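Local coordinates for protein tartronate semialdehyde reductase (Salmonella typhimurium, PDB 1VPD) that probably reduces tartronate semialdehyde to D-glycerate with NADH or NADPH, the last step of galactarate breakdown, at residues 16-21 and 41-46; 57-62 and 83-88; 92-97 and 149-154. All blocks are in the same frame, centred on the assembly; numbering follows the deposited sequence.

Contact 1 of 3, residues 16-21 and 41-46; sequences MGKPMS and IADVIA
Lys18 and Val44 face each other on two helical segments that run nearly parallel. The axes of 17-21 and 41-46 differ by 14° in direction and come no closer than 10.4 Å. The Lys18 and Val44 CA atoms, 7.1 Å apart, are the nearest pair across the contact. Lys18, Ser21, Asp43 and Val44 all send their CB toward the partner helix.

The side chains of Lys18 and Val44 pass alongside each other, pointing opposite ways, with Lys18 CG 3.8 Å from Val44 CG2. Lys18 leaves the helix with CG anti to the backbone N (chi1 -176°), then bends at chi3. Its end crosses the Asp43 side chain at about a right angle. In the modelled one of two Asp43 conformers, Lys18 NZ forms a salt bridge with Asp43 OD1 at 3.1 Å. The ammonium group sits above the carboxylate plane, 61° out of it. The stronger partner of Asp43 is Lys22, which pairs with OD2. The carboxylate thus joins two lysines of helix 17-26.

Helix 17-26 is the first helix of the Rossmann-type NAD-binding domain. Gly17 fits the last glycine of a GxGxxG pattern, and residues 16-21 fall within the predicted NAD(+)-binding stretch. Helix 38-46 is the next helix in the chain, reached through strand 30-34.

Ser21 and Val44, away from the salt bridge, are buried. Ser21 OG rests against both methyls of Val44, 3.5 Å from CG1 and 3.6 Å from CG2. Its polar need is met within its own helix: Ser21 OG donates to Lys18 O at 2.7 Å, somewhat tilted from the carbonyl plane. OG sits between the backbone N and the carbonyl carbon of Ser21, where it can bend back to that oxygen. Val44 also touches Ala49, in the loop that leads to strand 50-51.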
loop_
_atom_site.group_PDB
_atom_site.type_symbol
_atom_site.label_atom_id
_atom_site.label_comp_id
_atom_site.label_asym_id
_atom_site.label_seq_id
_atom_site.Cartn_x
_atom_site.Cartn_y
_atom_site.Cartn_z
HETATM N N MSE A 16 -1.207 7.397 1.185
HETATM C CA MSE A 16 -1.120 6.595 2.394
HETATM C C MSE A 16 -0.159 7.233 3.415
HETATM O O MSE A 16 -0.480 7.350 4.598
HETATM C CB MSE A 16 -0.666 5.175 2.029
HETATM C CG MSE A 16 -1.542 4.505 0.939
HETATM SE SE MSE A 16 -3.373 4.168 1.556
HETATM C CE MSE A 16 -2.863 2.931 2.986
ATOM N N GLY A 17 1.020 7.633 2.950
ATOM C CA GLY A 17 2.077 8.102 3.842
ATOM C C GLY A 17 1.710 9.337 4.658
ATOM O O GLY A 17 2.031 9.434 5.838
ATOM N N LYS A 18 1.070 10.292 4.013
ATOM C CA LYS A 18 0.724 11.538 4.712
ATOM C C LYS A 18 -0.153 11.295 5.947
ATOM O O LYS A 18 0.239 11.677 7.054
ATOM C CB LYS A 18 0.112 12.560 3.762
ATOM C CG LYS A 18 -0.168 13.901 4.435
ATOM C CD LYS A 18 -0.334 14.984 3.409
ATOM C CE LYS A 18 -1.734 15.083 2.941
ATOM N NZ LYS A 18 -1.920 16.369 2.194
ATOM N N PRO A 19 -1.327 10.660 5.812
ATOM C CA PRO A 19 -2.137 10.384 7.009
ATOM C C PRO A 19 -1.472 9.483 8.039
ATOM O O PRO A 19 -1.730 9.649 9.242
ATOM C CB PRO A 19 -3.428 9.765 6.449
ATOM C CG PRO A 19 -3.069 9.313 5.067
ATOM C CD PRO A 19 -2.019 10.265 4.569
HETATM N N MSE A 20 -0.638 8.543 7.597
HETATM C CA MSE A 20 0.093 7.696 8.503
HETATM C C MSE A 20 1.048 8.532 9.380
HETATM O O MSE A 20 1.083 8.367 10.597
HETATM C CB MSE A 20 0.858 6.647 7.710
HETATM C CG MSE A 20 -0.097 5.575 7.131
HETATM SE SE MSE A 20 0.785 4.510 5.736
HETATM C CE MSE A 20 1.803 3.318 6.861
ATOM N N SER A 21 1.794 9.422 8.741
ATOM C CA SER A 21 2.721 10.300 9.461
ATOM C C SER A 21 1.965 11.170 10.467
ATOM O O SER A 21 2.455 11.385 11.589
ATOM C CB SER A 21 3.553 11.154 8.493
ATOM O OG SER A 21 2.812 12.182 7.869
ATOM N N ILE A 41 5.372 17.957 2.291
ATOM C CA ILE A 41 6.191 18.273 3.469
ATOM C C ILE A 41 5.572 19.416 4.286
ATOM O O ILE A 41 5.431 19.306 5.493
ATOM C CB ILE A 41 7.644 18.642 3.098
ATOM C CG1 ILE A 41 8.338 17.514 2.328
ATOM C CG2 ILE A 41 8.419 19.001 4.381
ATOM C CD1 ILE A 41 9.733 17.880 1.827
ATOM N N ALA A 42 5.169 20.496 3.621
ATOM C CA ALA A 42 4.631 21.661 4.342
ATOM C C ALA A 42 3.412 21.313 5.180
ATOM O O ALA A 42 3.266 21.762 6.307
ATOM C CB ALA A 42 4.313 22.775 3.391
ATOM N N ASP A 43 2.543 20.465 4.633
ATOM C CA ASP A 43 1.347 20.021 5.336
ATOM C C ASP A 43 1.706 19.258 6.610
ATOM O O ASP A 43 1.115 19.451 7.662
ATOM C CB ASP A 43 0.542 19.128 4.384
ATOM C CG ASP A 43 -0.791 18.718 4.944
ATOM O OD1 ASP A 43 -1.764 18.708 4.160
ATOM O OD2 ASP A 43 -0.974 18.371 6.132
ATOM N N VAL A 44 2.681 18.358 6.518
ATOM C CA VAL A 44 3.043 17.538 7.643
ATOM C C VAL A 44 3.860 18.340 8.680
ATOM O O VAL A 44 3.714 18.118 9.866
ATOM C CB VAL A 44 3.742 16.220 7.178
ATOM C CG1 VAL A 44 4.155 15.392 8.347
ATOM C CG2 VAL A 44 2.777 15.404 6.286
ATOM N N ILE A 45 4.673 19.289 8.233
ATOM C CA ILE A 45 5.341 20.176 9.206
ATOM C C ILE A 45 4.310 21.026 9.935
ATOM O O ILE A 45 4.452 21.275 11.111
ATOM C CB ILE A 45 6.267 21.179 8.444
ATOM C CG1 ILE A 45 7.548 20.513 7.955
ATOM C CG2 ILE A 45 6.606 22.422 9.313
ATOM C CD1 ILE A 45 8.352 21.396 7.007
ATOM N N ALA A 46 3.249 21.426 9.251
ATOM C CA ALA A 46 2.185 22.199 9.904
ATOM C C ALA A 46 1.509 21.382 11.013
ATOM O O ALA A 46 1.021 21.951 11.985
ATOM C CB ALA A 46 1.184 22.705 8.874
#

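Contact 2 of 3, residues 57-62 and 83-88; sequences AIAEQC and NGIIEG
Ala59 and Glu60 of helix 55-61 meet the short, weakly bonded helix 85-88 in the Rossmann-type NAD-binding domain. Ala59 points its CB at the partner segment. Ala59 CB lies 3.5 Å from Ile85 O and 4.0 Å from Ile85 CG2. It therefore touches both the backbone and the side chain of one residue. Ile85 comes from the flank, with CG2 anti to its backbone N, and this branch is the one that reaches Ala59. Both side chains also touch Ile65 of strand 64-67, so the pair packs against the central sheet.

Glu60 lies on the more exposed side. Glu60 CG is 3.5 Å from Gly88 O and 3.7 Å from Gly88 CA, so its aliphatic part lies against bare backbone. The two backbones approach closely here because Gly88 has no side chain: the CA atoms of Glu60 and Gly88 are 4.8 Å apart. Glu60 CA also makes a CA-H...O contact with Gly88 O.

The two backbones are further joined by one water, which donates to Ala59 O and to Gly88 O, each at 2.9 Å.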
loop_
_atom_site.group_PDB
_atom_site.type_symbol
_atom_site.label_atom_id
_atom_site.label_comp_id
_atom_site.label_asym_id
_atom_site.label_seq_id
_atom_site.Cartn_x
_atom_site.Cartn_y
_atom_site.Cartn_z
ATOM N N ALA A 57 20.427 13.034 5.418
ATOM C CA ALA A 57 20.295 13.891 6.599
ATOM C C ALA A 57 19.229 13.394 7.554
ATOM O O ALA A 57 19.368 13.513 8.762
ATOM C CB ALA A 57 20.007 15.324 6.198
ATOM N N ILE A 58 18.151 12.814 7.027
ATOM C CA ILE A 58 17.168 12.195 7.907
ATOM C C ILE A 58 17.809 11.041 8.680
ATOM O O ILE A 58 17.628 10.929 9.882
ATOM C CB ILE A 58 15.936 11.751 7.090
ATOM C CG1 ILE A 58 15.192 13.014 6.643
ATOM C CG2 ILE A 58 15.034 10.867 7.920
ATOM C CD1 ILE A 58 14.010 12.778 5.773
ATOM N N ALA A 59 18.592 10.219 7.992
ATOM C CA ALA A 59 19.228 9.073 8.613
ATOM C C ALA A 59 20.281 9.495 9.646
ATOM O O ALA A 59 20.482 8.807 10.634
ATOM C CB ALA A 59 19.860 8.195 7.554
ATOM N N GLU A 60 20.929 10.627 9.421
ATOM C CA GLU A 60 21.899 11.165 10.392
ATOM C C GLU A 60 21.244 11.549 11.721
ATOM O O GLU A 60 21.884 11.512 12.781
ATOM C CB GLU A 60 22.630 12.363 9.784
ATOM C CG GLU A 60 23.656 11.940 8.750
ATOM C CD GLU A 60 24.236 13.061 7.911
ATOM O OE1 GLU A 60 23.625 14.137 7.778
ATOM O OE2 GLU A 60 25.326 12.828 7.344
ATOM N N GLN A 61 19.968 11.913 11.670
ATOM C CA GLN A 61 19.223 12.406 12.817
ATOM C C GLN A 61 18.280 11.405 13.483
ATOM O O GLN A 61 17.822 11.651 14.597
ATOM C CB GLN A 61 18.389 13.615 12.396
ATOM C CG GLN A 61 19.188 14.786 11.861
ATOM C CD GLN A 61 18.280 15.835 11.265
ATOM O OE1 GLN A 61 17.220 16.118 11.816
ATOM N NE2 GLN A 61 18.687 16.408 10.153
ATOM N N CYS A 62 17.958 10.302 12.807
ATOM C CA CYS A 62 16.900 9.395 13.269
ATOM C C CYS A 62 17.427 7.980 13.408
ATOM O O CYS A 62 18.111 7.503 12.514
ATOM C CB CYS A 62 15.725 9.392 12.271
ATOM S SG CYS A 62 14.956 11.007 12.017
ATOM N N ASN A 83 22.934 10.504 -1.704
ATOM C CA ASN A 83 22.236 11.163 -0.613
ATOM C C ASN A 83 21.124 10.314 -0.005
ATOM O O ASN A 83 20.162 10.836 0.520
ATOM C CB ASN A 83 21.704 12.527 -1.067
ATOM C CG ASN A 83 22.825 13.514 -1.296
ATOM O OD1 ASN A 83 23.773 13.559 -0.515
ATOM N ND2 ASN A 83 22.740 14.282 -2.379
ATOM N N GLY A 84 21.303 8.998 -0.046
ATOM C CA GLY A 84 20.309 8.081 0.480
ATOM C C GLY A 84 20.555 7.720 1.929
ATOM O O GLY A 84 21.555 8.123 2.529
ATOM N N ILE A 85 19.643 6.936 2.487
ATOM C CA ILE A 85 19.697 6.523 3.877
ATOM C C ILE A 85 21.056 5.920 4.225
ATOM O O ILE A 85 21.625 6.229 5.271
ATOM C CB ILE A 85 18.565 5.516 4.188
ATOM C CG1 ILE A 85 17.211 6.224 4.102
ATOM C CG2 ILE A 85 18.756 4.873 5.554
ATOM C CD1 ILE A 85 16.005 5.280 4.180
ATOM N N ILE A 86 21.573 5.077 3.341
ATOM C CA ILE A 86 22.784 4.332 3.620
ATOM C C ILE A 86 23.994 5.256 3.827
ATOM O O ILE A 86 24.930 4.879 4.533
ATOM C CB ILE A 86 23.051 3.279 2.529
ATOM C CG1 ILE A 86 24.030 2.207 3.047
ATOM C CG2 ILE A 86 23.556 3.920 1.243
ATOM C CD1 ILE A 86 24.114 0.983 2.128
ATOM N N GLU A 87 23.965 6.443 3.224
ATOM C CA GLU A 87 25.072 7.402 3.354
ATOM C C GLU A 87 25.051 8.163 4.683
ATOM O O GLU A 87 26.074 8.767 5.061
ATOM C CB GLU A 87 25.076 8.374 2.165
ATOM C CG GLU A 87 25.253 7.684 0.815
ATOM C CD GLU A 87 25.379 8.636 -0.367
ATOM O OE1 GLU A 87 25.269 9.863 -0.198
ATOM O OE2 GLU A 87 25.602 8.143 -1.498
ATOM N N GLY A 88 23.918 8.153 5.394
ATOM C CA GLY A 88 23.796 8.841 6.667
ATOM C C GLY A 88 23.570 7.974 7.898
ATOM O O GLY A 88 23.668 8.450 9.036
HETATM O O HOH W 1 22.903 7.728 11.759
#

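Contact 3 of 3, residues 92-97 and 149-154; sequences GTVLID and DKYYDL
Val94 and Ile96 of strand 94-97 pack on Tyr151 of helix 145-156, which covers this part of the central sheet of the Rossmann-type domain. Strand and helix segment cross at -54°, and their axes are 11.2 Å apart at the closest point. All four touching residues are buried.

The contact is apolar throughout. Its aromatic part is the Tyr151 ring, which enters from the helix as Val94 comes from the strand in the opposite direction. Val94 CG2 is 3.6 Å from Tyr151 CE2 and 4.1 Å from Tyr151 OH. Tyr151 has CG anti to its carbonyl carbon (chi1 -67°), which directs the ring at the strand. The methyls of Val94 and Ile96 meet it at a slant. Lys150 CG lies 3.9 Å above the plane of the Tyr151 ring, toward its rim.

The aliphatic part centres on Ile96. Ile96 CD1 lies 3.8 Å from Tyr151 CB, at the root of the tyrosine side chain. Strand 64-67 adds Val64, which touches both Ile96 and Tyr151. Three residues on from Tyr151, past a kink in the helix, Leu154 adds its CD2, 4.2 Å from Ile96 CD1.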
loop_
_atom_site.group_PDB
_atom_site.type_symbol
_atom_site.label_atom_id
_atom_site.label_comp_id
_atom_site.label_asym_id
_atom_site.label_seq_id
_atom_site.Cartn_x
_atom_site.Cartn_y
_atom_site.Cartn_z
ATOM N N GLY A 92 23.242 0.122 13.458
ATOM C CA GLY A 92 22.154 -0.013 14.392
ATOM C C GLY A 92 20.879 0.731 13.998
ATOM O O GLY A 92 19.825 0.503 14.584
ATOM N N THR A 93 20.985 1.635 13.033
ATOM C CA THR A 93 19.833 2.333 12.474
ATOM C C THR A 93 18.910 1.271 11.868
ATOM O O THR A 93 19.397 0.270 11.363
ATOM C CB THR A 93 20.297 3.294 11.365
ATOM O OG1 THR A 93 21.178 4.299 11.891
ATOM C CG2 THR A 93 19.130 4.097 10.801
ATOM N N VAL A 94 17.604 1.510 11.930
ATOM C CA VAL A 94 16.606 0.585 11.391
ATOM C C VAL A 94 15.793 1.277 10.306
ATOM O O VAL A 94 15.308 2.390 10.517
ATOM C CB VAL A 94 15.652 0.111 12.492
ATOM C CG1 VAL A 94 14.563 -0.823 11.924
ATOM C CG2 VAL A 94 16.442 -0.574 13.653
ATOM N N LEU A 95 15.629 0.605 9.161
ATOM C CA LEU A 95 14.674 1.016 8.132
ATOM C C LEU A 95 13.443 0.130 8.246
ATOM O O LEU A 95 13.569 -1.100 8.211
ATOM C CB LEU A 95 15.257 0.872 6.734
ATOM C CG LEU A 95 14.277 1.012 5.550
ATOM C CD1 LEU A 95 13.676 2.398 5.489
ATOM C CD2 LEU A 95 15.000 0.694 4.249
ATOM N N ILE A 96 12.285 0.755 8.390
ATOM C CA ILE A 96 10.996 0.083 8.286
ATOM C C ILE A 96 10.410 0.518 6.958
ATOM O O ILE A 96 9.850 1.619 6.818
ATOM C CB ILE A 96 10.059 0.417 9.467
ATOM C CG1 ILE A 96 10.710 0.068 10.805
ATOM C CG2 ILE A 96 8.728 -0.355 9.366
ATOM C CD1 ILE A 96 9.859 0.433 11.981
ATOM N N ASP A 97 10.571 -0.316 5.944
ATOM C CA ASP A 97 9.983 0.012 4.647
ATOM C C ASP A 97 8.557 -0.499 4.627
ATOM O O ASP A 97 8.323 -1.706 4.724
ATOM C CB ASP A 97 10.795 -0.590 3.496
ATOM C CG ASP A 97 10.240 -0.222 2.134
ATOM O OD1 ASP A 97 9.553 0.845 2.011
ATOM O OD2 ASP A 97 10.454 -0.957 1.141
ATOM N N ASP A 149 9.683 -6.599 17.552
ATOM C CA ASP A 149 9.208 -6.352 18.910
ATOM C C ASP A 149 9.573 -4.947 19.370
ATOM O O ASP A 149 8.768 -4.267 19.990
ATOM C CB ASP A 149 9.802 -7.382 19.888
ATOM C CG ASP A 149 9.156 -8.737 19.780
ATOM O OD1 ASP A 149 8.055 -8.864 19.183
ATOM O OD2 ASP A 149 9.686 -9.749 20.283
ATOM N N LYS A 150 10.767 -4.496 19.013
ATOM C CA LYS A 150 11.235 -3.183 19.428
ATOM C C LYS A 150 10.401 -2.053 18.844
ATOM O O LYS A 150 10.162 -1.061 19.514
ATOM C CB LYS A 150 12.700 -3.001 19.061
ATOM C CG LYS A 150 13.268 -1.672 19.529
ATOM C CD LYS A 150 14.765 -1.640 19.389
ATOM C CE LYS A 150 15.325 -0.391 20.058
ATOM N NZ LYS A 150 16.792 -0.321 19.872
ATOM N N TYR A 151 9.921 -2.221 17.607
ATOM C CA TYR A 151 9.178 -1.174 16.922
ATOM C C TYR A 151 7.697 -1.482 16.743
ATOM O O TYR A 151 7.000 -0.758 16.038
ATOM C CB TYR A 151 9.863 -0.833 15.593
ATOM C CG TYR A 151 11.203 -0.189 15.844
ATOM C CD1 TYR A 151 11.270 1.103 16.330
ATOM C CD2 TYR A 151 12.385 -0.887 15.660
ATOM C CE1 TYR A 151 12.489 1.711 16.607
ATOM C CE2 TYR A 151 13.622 -0.284 15.933
ATOM C CZ TYR A 151 13.649 1.018 16.398
ATOM O OH TYR A 151 14.834 1.639 16.692
ATOM N N TYR A 152 7.198 -2.479 17.464
ATOM C CA TYR A 152 5.779 -2.811 17.434
ATOM C C TYR A 152 4.917 -1.604 17.779
ATOM O O TYR A 152 3.981 -1.299 17.073
ATOM C CB TYR A 152 5.458 -4.013 18.360
ATOM C CG TYR A 152 3.979 -4.318 18.438
ATOM C CD1 TYR A 152 3.380 -5.193 17.535
ATOM C CD2 TYR A 152 3.164 -3.687 19.371
ATOM C CE1 TYR A 152 2.015 -5.457 17.592
ATOM C CE2 TYR A 152 1.806 -3.935 19.426
ATOM C CZ TYR A 152 1.235 -4.827 18.531
ATOM O OH TYR A 152 -0.111 -5.066 18.586
ATOM N N ASP A 153 5.212 -0.909 18.883
ATOM C CA ASP A 153 4.387 0.215 19.291
ATOM C C ASP A 153 4.382 1.325 18.262
ATOM O O ASP A 153 3.361 1.938 18.032
ATOM C CB ASP A 153 4.847 0.793 20.640
ATOM C CG ASP A 153 4.559 -0.133 21.814
ATOM O OD1 ASP A 153 3.707 -1.047 21.729
ATOM O OD2 ASP A 153 5.159 -0.002 22.906
ATOM N N LEU A 154 5.530 1.591 17.650
ATOM C CA LEU A 154 5.631 2.635 16.644
ATOM C C LEU A 154 4.721 2.278 15.459
ATOM O O LEU A 154 3.959 3.109 14.977
ATOM C CB LEU A 154 7.073 2.749 16.150
ATOM C CG LEU A 154 7.303 3.680 14.945
ATOM C CD1 LEU A 154 6.898 5.109 15.255
ATOM C CD2 LEU A 154 8.733 3.621 14.474
#

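Overall arrangement
From the N terminus, the three contacts follow one another in series; none nests in or crosses another. Contact 1 closes a loop of 19 residues that includes strand 30-34, joining the first two helices of the NAD-binding domain. Contact 2 closes 20 residues, including strand 64-67 and helix 72-80, and joins helix 55-61 to the short helix 85-88. Contact 3 spans 51 residues and brings helix 145-156 back to strand 94-97. Contacts 2 and 3 touch: Ile85 CD1 is 3.9 Å from Leu95 CD1, and Cys62 O meets Thr93 CG2. Contact 1 stands apart, its centre about 19 Å from each of the other centres. All three lie in the NAD-binding domain.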